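PDB 3H7M: sensor protein from Geobacter sulfurreducens, which probably acts as a sensor histidine kinase, this chain being its sensor domain, which resembles periplasmic solute-binding proteins of family 3. Local coordinates for residues 22-27 / 165-170; 96-101 / 189-194. All coordinates share one frame; numbering follows the deposited sequence.

Contact 1 (22-27 / 165-170); sequences PPYEFI and AMVPGM
The Tyr24 ring meets the pyrrolidine of Pro168 obliquely, its CE2 atom 3.5 Å from Pro168 CG. With CG of the tyrosine anti to its carbonyl carbon (chi1 -62°), the ring leaves the 22-27 loop for the first turn of helix 166-175, and its OH comes within 3.9 Å of Val167 CB. Val167 turns toward the loop and crosses Pro23 at about a right angle; its CG1 methyl, 3.7 Å from Pro23 CD, meets the CG-CD side of that ring. The peptide bond before Pro23 is cis, and just ahead of it the carbonyl of Pro22 points at the helix: Pro22 O sits 3.2 Å from Pro168 CA in a CA-H...O contact, bent to 127° at the hydrogen. Elsewhere Trp228 touches Pro23, while Tyr36 and Asn37 pack against Tyr24. Val167 and Pro168 follow closely on the N-cap residue Ala165, so the loop meets the helix near its start, where the two lobes of the periplasmic-binding-protein fold face each other. The segments are joined by van der Waals packing of prolines, a valine and a tyrosine ring plus one CA-H...O contact, so these two segments could probably part without breaking a conventional hydrogen bond between them.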
loop_
_atom_site.group_PDB
_atom_site.type_symbol
_atom_site.label_atom_id
_atom_site.label_comp_id
_atom_site.label_asym_id
_atom_site.label_seq_id
_atom_site.Cartn_x
_atom_site.Cartn_y
_atom_site.Cartn_z
ATOM N N PRO A 22 -6.650 -3.422 1.143
ATOM C CA PRO A 22 -6.515 -4.695 1.849
ATOM C C PRO A 22 -5.467 -5.570 1.206
ATOM O O PRO A 22 -5.221 -5.489 0.017
ATOM C CB PRO A 22 -7.911 -5.300 1.731
ATOM C CG PRO A 22 -8.345 -4.814 0.392
ATOM C CD PRO A 22 -7.955 -3.354 0.467
ATOM N N PRO A 23 -4.836 -6.433 1.989
ATOM C CA PRO A 23 -5.019 -6.660 3.419
ATOM C C PRO A 23 -4.160 -5.769 4.313
ATOM O O PRO A 23 -4.099 -6.007 5.516
ATOM C CB PRO A 23 -4.619 -8.110 3.552
ATOM C CG PRO A 23 -3.433 -8.158 2.669
ATOM C CD PRO A 23 -3.920 -7.438 1.430
ATOM N N TYR A 24 -3.494 -4.762 3.744
ATOM C CA TYR A 24 -2.641 -3.892 4.544
ATOM C C TYR A 24 -3.422 -2.960 5.433
ATOM O O TYR A 24 -3.149 -2.868 6.630
ATOM C CB TYR A 24 -1.697 -3.087 3.657
ATOM C CG TYR A 24 -0.763 -3.980 2.870
ATOM C CD1 TYR A 24 0.044 -4.900 3.512
ATOM C CD2 TYR A 24 -0.743 -3.953 1.480
ATOM C CE1 TYR A 24 0.851 -5.783 2.792
ATOM C CE2 TYR A 24 0.055 -4.834 0.754
ATOM C CZ TYR A 24 0.846 -5.741 1.414
ATOM O OH TYR A 24 1.649 -6.598 0.688
ATOM N N GLU A 25 -4.385 -2.262 4.847
ATOM C CA GLU A 25 -5.219 -1.347 5.607
ATOM C C GLU A 25 -6.540 -1.101 4.902
ATOM O O GLU A 25 -6.582 -0.975 3.673
ATOM C CB GLU A 25 -4.499 -0.012 5.842
ATOM C CG GLU A 25 -3.983 0.681 4.590
ATOM C CD GLU A 25 -3.073 1.844 4.921
ATOM O OE1 GLU A 25 -2.446 1.794 5.994
ATOM O OE2 GLU A 25 -2.962 2.796 4.110
ATOM N N PHE A 26 -7.616 -1.031 5.684
ATOM C CA PHE A 26 -8.929 -0.792 5.124
ATOM C C PHE A 26 -10.002 -0.693 6.191
ATOM O O PHE A 26 -9.892 -1.289 7.268
ATOM C CB PHE A 26 -9.300 -1.923 4.155
ATOM C CG PHE A 26 -9.380 -3.276 4.804
ATOM C CD1 PHE A 26 -10.594 -3.777 5.255
ATOM C CD2 PHE A 26 -8.227 -4.047 4.988
ATOM C CE1 PHE A 26 -10.675 -5.044 5.892
ATOM C CE2 PHE A 26 -8.280 -5.317 5.622
ATOM C CZ PHE A 26 -9.507 -5.811 6.073
ATOM N N ILE A 27 -11.039 0.075 5.878
ATOM C CA ILE A 27 -12.179 0.215 6.766
ATOM C C ILE A 27 -13.001 -1.016 6.427
ATOM O O ILE A 27 -13.305 -1.236 5.256
ATOM C CB ILE A 27 -12.997 1.479 6.434
ATOM C CG1 ILE A 27 -12.209 2.726 6.842
ATOM C CG2 ILE A 27 -14.335 1.418 7.128
ATOM C CD1 ILE A 27 -12.929 4.029 6.572
ATOM N N ALA A 165 -0.462 -4.073 -6.885
ATOM C CA ALA A 165 0.292 -4.863 -5.936
ATOM C C ALA A 165 -0.308 -6.250 -5.897
ATOM O O ALA A 165 -1.521 -6.438 -5.779
ATOM C CB ALA A 165 0.257 -4.226 -4.563
ATOM N N MET A 166 0.572 -7.221 -6.020
ATOM C CA MET A 166 0.205 -8.606 -6.018
ATOM C C MET A 166 -0.774 -9.053 -4.922
ATOM O O MET A 166 -1.893 -9.521 -5.201
ATOM C CB MET A 166 1.480 -9.426 -5.919
ATOM C CG MET A 166 1.242 -10.882 -5.734
ATOM S SD MET A 166 0.929 -11.643 -7.305
ATOM C CE MET A 166 2.643 -12.075 -7.733
ATOM N N VAL A 167 -0.353 -8.925 -3.674
ATOM C CA VAL A 167 -1.172 -9.399 -2.583
ATOM C C VAL A 167 -2.532 -8.732 -2.558
ATOM O O VAL A 167 -3.565 -9.393 -2.526
ATOM C CB VAL A 167 -0.401 -9.276 -1.265
ATOM C CG1 VAL A 167 -1.312 -9.559 -0.071
ATOM C CG2 VAL A 167 0.755 -10.282 -1.305
ATOM N N PRO A 168 -2.555 -7.418 -2.577
ATOM C CA PRO A 168 -3.871 -6.780 -2.575
ATOM C C PRO A 168 -4.696 -7.310 -3.771
ATOM O O PRO A 168 -5.918 -7.473 -3.692
ATOM C CB PRO A 168 -3.530 -5.312 -2.724
ATOM C CG PRO A 168 -2.206 -5.217 -1.909
ATOM C CD PRO A 168 -1.463 -6.443 -2.382
ATOM N N GLY A 169 -3.997 -7.585 -4.865
ATOM C CA GLY A 169 -4.630 -8.079 -6.067
ATOM C C GLY A 169 -5.375 -9.357 -5.791
ATOM O O GLY A 169 -6.565 -9.457 -6.063
ATOM N N MET A 170 -4.666 -10.337 -5.252
ATOM C CA MET A 170 -5.284 -11.600 -4.913
ATOM C C MET A 170 -6.410 -11.407 -3.906
ATOM O O MET A 170 -7.480 -11.970 -4.066
ATOM C CB MET A 170 -4.233 -12.549 -4.364
ATOM C CG MET A 170 -3.069 -12.765 -5.337
ATOM S SD MET A 170 -3.658 -12.984 -7.059
ATOM C CE MET A 170 -4.141 -14.701 -7.063
#

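Contact 2 (96-101 / 189-194); sequences VYHAIF and AAQRYG
Val96 and Gln191 form an antiparallel hydrogen-bonded pair: Val96 N donates to Gln191 O at 2.8 Å, and Gln191 N donates to Val96 O at 2.7 Å. Two residues further along strand 87-103 a side chain takes over. His98 ND1 donates to the backbone oxygen of Ala189 at 3.1 Å, with an N-H...O angle of 155° and the oxygen a little out of the imidazole plane. With CG anti to the carbonyl carbon (chi1 -78°), the ring is set to reach back to the corner at Ala189. The same oxygen also receives a weak bond from Gln191 NE2, made possible by the bend of the glutamine at chi2, so two side chains converge on one carbonyl. CG of Gln191 lies in the plane of the imidazole, 3.7 Å from His98 CE1 at the ring edge. A leucine in place of His98 would probably cost the Ala189 carbonyl its ND1 donor and leave the corner at Ala189 less firmly held.

Packing continues outward from here. Val96 CG2 rests 3.6 Å from Tyr193 CB, obliquely beside the start of the ring, whose OH is hydrogen-bonded to Asn37. Tyr97 points away from the partner strand, yet its CE1 comes 3.5 Å from the methyl CB of Ala190. Ile127 and Met128 of helix 127-133 cover the His98 side. The strands run at 146° to each other, and the histidine bond spans the corner at Ala189, beyond which backbone pairing resumes with His98 to Ile188: two neighbouring antiparallel crossover strands, as in the hinge of a two-lobed periplasmic-binding-protein fold.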
loop_
_atom_site.group_PDB
_atom_site.type_symbol
_atom_site.label_atom_id
_atom_site.label_comp_id
_atom_site.label_asym_id
_atom_site.label_seq_id
_atom_site.Cartn_x
_atom_site.Cartn_y
_atom_site.Cartn_z
ATOM N N VAL A 96 6.440 -4.985 -0.831
ATOM C CA VAL A 96 5.305 -5.133 -1.728
ATOM C C VAL A 96 5.696 -5.355 -3.193
ATOM O O VAL A 96 6.219 -4.458 -3.847
ATOM C CB VAL A 96 4.423 -3.879 -1.678
ATOM C CG1 VAL A 96 3.221 -4.039 -2.602
ATOM C CG2 VAL A 96 3.974 -3.637 -0.268
ATOM N N TYR A 97 5.442 -6.547 -3.705
ATOM C CA TYR A 97 5.733 -6.854 -5.102
ATOM C C TYR A 97 4.537 -6.447 -5.937
ATOM O O TYR A 97 3.435 -6.307 -5.421
ATOM C CB TYR A 97 5.930 -8.340 -5.296
ATOM C CG TYR A 97 7.288 -8.851 -4.933
ATOM C CD1 TYR A 97 8.373 -8.673 -5.792
ATOM C CD2 TYR A 97 7.484 -9.574 -3.761
ATOM C CE1 TYR A 97 9.624 -9.219 -5.496
ATOM C CE2 TYR A 97 8.728 -10.120 -3.453
ATOM C CZ TYR A 97 9.789 -9.943 -4.324
ATOM O OH TYR A 97 11.004 -10.510 -4.028
ATOM N N HIS A 98 4.755 -6.238 -7.228
ATOM C CA HIS A 98 3.650 -5.904 -8.115
ATOM C C HIS A 98 3.436 -7.056 -9.063
ATOM O O HIS A 98 4.185 -8.033 -9.082
ATOM C CB HIS A 98 3.923 -4.665 -8.943
ATOM C CG HIS A 98 3.754 -3.389 -8.196
ATOM N ND1 HIS A 98 4.709 -2.905 -7.332
ATOM C CD2 HIS A 98 2.738 -2.496 -8.182
ATOM C CE1 HIS A 98 4.289 -1.762 -6.817
ATOM N NE2 HIS A 98 3.096 -1.491 -7.317
ATOM N N ALA A 99 2.401 -6.943 -9.867
ATOM C CA ALA A 99 2.138 -8.002 -10.805
ATOM C C ALA A 99 1.272 -7.480 -11.916
ATOM O O ALA A 99 0.611 -6.448 -11.775
ATOM C CB ALA A 99 1.453 -9.147 -10.105
ATOM N N ILE A 100 1.337 -8.163 -13.047
ATOM C CA ILE A 100 0.489 -7.805 -14.159
ATOM C C ILE A 100 -0.651 -8.826 -14.128
ATOM O O ILE A 100 -0.442 -10.045 -14.058
ATOM C CB ILE A 100 1.218 -7.892 -15.499
ATOM C CG1 ILE A 100 2.291 -6.802 -15.581
ATOM C CG2 ILE A 100 0.207 -7.739 -16.636
ATOM C CD1 ILE A 100 3.214 -6.968 -16.784
ATOM N N PHE A 101 -1.852 -8.289 -14.161
ATOM C CA PHE A 101 -3.088 -9.052 -14.126
ATOM C C PHE A 101 -3.776 -8.966 -15.496
ATOM O O PHE A 101 -3.700 -7.932 -16.182
ATOM C CB PHE A 101 -4.014 -8.451 -13.052
ATOM C CG PHE A 101 -3.555 -8.707 -11.641
ATOM C CD1 PHE A 101 -3.910 -9.886 -10.984
ATOM C CD2 PHE A 101 -2.754 -7.781 -10.973
ATOM C CE1 PHE A 101 -3.480 -10.138 -9.691
ATOM C CE2 PHE A 101 -2.322 -8.032 -9.676
ATOM C CZ PHE A 101 -2.688 -9.214 -9.036
ATOM N N ALA A 189 9.028 -5.478 -9.861
ATOM C CA ALA A 189 9.068 -4.192 -9.143
ATOM C C ALA A 189 8.729 -4.191 -7.643
ATOM O O ALA A 189 7.723 -3.605 -7.256
ATOM C CB ALA A 189 8.174 -3.166 -9.871
ATOM N N ALA A 190 9.578 -4.812 -6.818
ATOM C CA ALA A 190 9.377 -4.870 -5.358
ATOM C C ALA A 190 9.518 -3.513 -4.645
ATOM O O ALA A 190 10.377 -2.715 -4.983
ATOM C CB ALA A 190 10.343 -5.873 -4.741
ATOM N N GLN A 191 8.679 -3.262 -3.647
ATOM C CA GLN A 191 8.718 -1.994 -2.920
ATOM C C GLN A 191 8.950 -2.148 -1.422
ATOM O O GLN A 191 8.560 -3.160 -0.825
ATOM C CB GLN A 191 7.412 -1.237 -3.130
ATOM C CG GLN A 191 7.093 -0.981 -4.574
ATOM C CD GLN A 191 8.162 -0.155 -5.232
ATOM O OE1 GLN A 191 8.386 0.999 -4.858
ATOM N NE2 GLN A 191 8.844 -0.740 -6.212
ATOM N N ARG A 192 9.590 -1.144 -0.821
ATOM C CA ARG A 192 9.852 -1.151 0.622
ATOM C C ARG A 192 8.703 -0.330 1.170
ATOM O O ARG A 192 8.589 0.856 0.877
ATOM C CB ARG A 192 11.194 -0.491 0.928
ATOM C CG ARG A 192 12.335 -0.999 0.057
ATOM C CD ARG A 192 13.685 -0.555 0.593
ATOM N NE ARG A 192 14.206 -1.489 1.590
ATOM C CZ ARG A 192 15.081 -1.159 2.532
ATOM N NH1 ARG A 192 15.526 0.089 2.602
ATOM N NH2 ARG A 192 15.504 -2.071 3.403
ATOM N N TYR A 193 7.855 -0.972 1.966
ATOM C CA TYR A 193 6.623 -0.357 2.498
ATOM C C TYR A 193 6.629 -0.215 4.034
ATOM O O TYR A 193 6.901 -1.183 4.766
ATOM C CB TYR A 193 5.460 -1.254 2.023
ATOM C CG TYR A 193 4.054 -0.785 2.251
ATOM C CD1 TYR A 193 3.410 0.043 1.323
ATOM C CD2 TYR A 193 3.317 -1.271 3.338
ATOM C CE1 TYR A 193 2.052 0.366 1.472
ATOM C CE2 TYR A 193 1.948 -0.967 3.494
ATOM C CZ TYR A 193 1.330 -0.150 2.566
ATOM O OH TYR A 193 0.005 0.174 2.766
ATOM N N GLY A 194 6.313 0.977 4.534
ATOM C CA GLY A 194 6.341 1.144 5.981
ATOM C C GLY A 194 5.793 2.455 6.471
ATOM O O GLY A 194 5.052 3.130 5.756
#

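The centres of contacts 1 and 2 lie about 11 Å apart, and their segments alternate along the chain: 22-27, 96-101, 165-170, 189-194. Strands 87-103 and 181-198 of contact 2 are neighbouring, antiparallel strands of the central mixed sheet; helix 166-175 of contact 1 directly precedes strand 181-198. The two contacts also touch. Met166 N probably hydrogen-bonds Tyr97 O (3.1 Å), Ala165 CB packs on Val96 CG1, and the Tyr24 and Tyr193 rings meet with planes at about 45°. Contact 2 thus joins the long strands that run between the lobes, while contact 1 packs a loop of one lobe on a helix of the other, consistent with a closed sensor domain.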